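Local coordinates for protein N-acetylglucosamine-specific lectin (Saxidomus purpuratus, PDB 6A7T) that binds N-acetylated sugars such as N-acetylglucosamine as a C-type lectin whose carbohydrate recognition does not depend on calcium, at residues T83-Y88 / N148-C153. Sequence-based numbering, arbitrary orientation.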
# COMPACT_ATOMS: atom_id res chain seq x y z
N THR B 83 -24.94 -4.37 19.15
CA THR B 83 -25.76 -3.21 18.91
C THR B 83 -25.64 -2.15 20.00
O THR B 83 -26.17 -1.07 19.83
CB THR B 83 -27.24 -3.57 18.72
OG1 THR B 83 -27.59 -4.28 19.90
CG2 THR B 83 -27.50 -4.42 17.50
N ALA B 84 -24.79 -2.38 21.00
CA ALA B 84 -24.63 -1.43 22.12
C ALA B 84 -23.89 -0.16 21.65
O ALA B 84 -24.19 0.93 22.11
CB ALA B 84 -23.94 -2.12 23.22
N LYS B 85 -22.87 -0.35 20.79
CA LYS B 85 -22.02 0.77 20.29
C LYS B 85 -22.35 1.10 18.83
O LYS B 85 -22.73 0.18 18.08
CB LYS B 85 -20.56 0.34 20.43
CG LYS B 85 -20.14 0.02 21.87
CD LYS B 85 -20.33 1.17 22.83
CE LYS B 85 -19.58 1.11 24.15
NZ LYS B 85 -19.86 -0.10 24.93
N HIS B 86 -22.26 2.40 18.49
CA HIS B 86 -22.46 2.83 17.09
C HIS B 86 -21.23 3.54 16.51
O HIS B 86 -21.29 3.97 15.35
CB HIS B 86 -23.69 3.73 16.94
CG HIS B 86 -23.60 4.97 17.75
ND1 HIS B 86 -23.72 4.95 19.15
CD2 HIS B 86 -23.38 6.26 17.41
CE1 HIS B 86 -23.55 6.18 19.60
NE2 HIS B 86 -23.38 7.01 18.56
N TYR B 87 -20.12 3.61 17.23
CA TYR B 87 -18.82 4.13 16.65
C TYR B 87 -17.65 3.56 17.44
O TYR B 87 -17.73 3.41 18.64
CB TYR B 87 -18.72 5.67 16.61
CG TYR B 87 -18.72 6.37 17.94
CD1 TYR B 87 -19.92 6.64 18.55
CD2 TYR B 87 -17.55 6.78 18.56
CE1 TYR B 87 -19.97 7.30 19.76
CE2 TYR B 87 -17.59 7.45 19.77
CZ TYR B 87 -18.80 7.70 20.37
OH TYR B 87 -18.93 8.33 21.59
N TYR B 88 -16.50 3.34 16.73
CA TYR B 88 -15.24 2.85 17.30
C TYR B 88 -14.08 3.65 16.67
O TYR B 88 -14.05 3.79 15.45
CB TYR B 88 -15.01 1.37 17.01
CG TYR B 88 -15.91 0.41 17.73
CD1 TYR B 88 -17.25 0.31 17.40
CD2 TYR B 88 -15.41 -0.41 18.73
CE1 TYR B 88 -18.09 -0.62 18.01
CE2 TYR B 88 -16.26 -1.27 19.42
CZ TYR B 88 -17.57 -1.42 19.01
OH TYR B 88 -18.35 -2.31 19.70
N ASN B 148 -15.81 10.36 24.08
CA ASN B 148 -15.37 9.10 24.61
C ASN B 148 -16.06 7.97 23.88
O ASN B 148 -17.24 8.00 23.73
CB ASN B 148 -15.62 9.00 26.11
CG ASN B 148 -14.52 9.70 26.89
OD1 ASN B 148 -13.70 9.05 27.54
ND2 ASN B 148 -14.52 11.01 26.88
N GLY B 149 -15.27 6.97 23.47
CA GLY B 149 -15.82 5.81 22.83
C GLY B 149 -14.90 4.62 22.92
O GLY B 149 -13.81 4.71 23.45
N PRO B 150 -15.33 3.48 22.37
CA PRO B 150 -14.52 2.28 22.27
C PRO B 150 -13.58 2.45 21.06
O PRO B 150 -13.64 3.42 20.31
CB PRO B 150 -15.55 1.17 22.02
CG PRO B 150 -16.58 1.90 21.17
CD PRO B 150 -16.63 3.28 21.73
N CYS B 151 -12.69 1.47 20.92
CA CYS B 151 -11.69 1.55 19.84
C CYS B 151 -11.31 0.16 19.35
O CYS B 151 -11.70 -0.87 19.96
CB CYS B 151 -10.49 2.33 20.37
SG CYS B 151 -9.49 1.49 21.62
N ILE B 152 -10.57 0.11 18.23
CA ILE B 152 -10.02 -1.15 17.69
C ILE B 152 -8.49 -1.06 17.64
O ILE B 152 -7.94 -0.21 16.98
CB ILE B 152 -10.59 -1.42 16.30
CG1 ILE B 152 -12.11 -1.30 16.29
CG2 ILE B 152 -10.10 -2.78 15.83
CD1 ILE B 152 -12.76 -1.32 14.96
N CYS B 153 -7.84 -1.93 18.39
CA CYS B 153 -6.40 -2.08 18.31
C CYS B 153 -6.03 -3.25 17.39
O CYS B 153 -6.77 -4.19 17.20
CB CYS B 153 -5.74 -2.34 19.66
SG CYS B 153 -6.15 -1.14 20.95
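Tyr-88 and Cys-151 mark the closest backbone approach, with their CA atoms 4.6 Å apart. Tyr-88 lies at the start of strand 87-95 and Cys-151 in strand 149-155. The two strands belong to different antiparallel sheets of the C-type lectin domain. Tyr-88 CA lies 3.5 Å from Pro-150 O in a CA-H...O contact. The same Pro-150 O accepts a backbone hydrogen bond from Trp-89 N.

Pro-150 carries most of the packing. Its CG sits over one face of the Tyr-88 ring, 3.7 Å from the centroid and 17° off the ring normal. This is a CH-pi contact, shifted toward the CD2-CE2 side, where Pro-150 CB also touches. The same CG lies 3.2 Å from Tyr-87 O. Lys-85 CG approaches Pro-150 CG more loosely. Cys-151 O lies at the edge of the Tyr-88 ring, 3.9 Å from CD2. Ile-152 CG1 meets Tyr-88 CB at 4.0 Å.

With CG set between its backbone N and carbonyl carbon (chi1 64°), Tyr-87 brings its ring to Gly-149, CE2 lying 3.9 Å from Gly-149 CA. Tyr-87 OH lies 2.7 Å from Asn-148 O.

Glu-44 of strand 38-47 accepts a hydrogen bond from Tyr-88 OH and forms a salt bridge with Lys-85 NZ. The contact thus joins the two sheets mainly by packing one Tyr-88 face against Pro-150, beside the Trp-89 backbone bond, with the Tyr-88 hydroxyl tied to Glu-44.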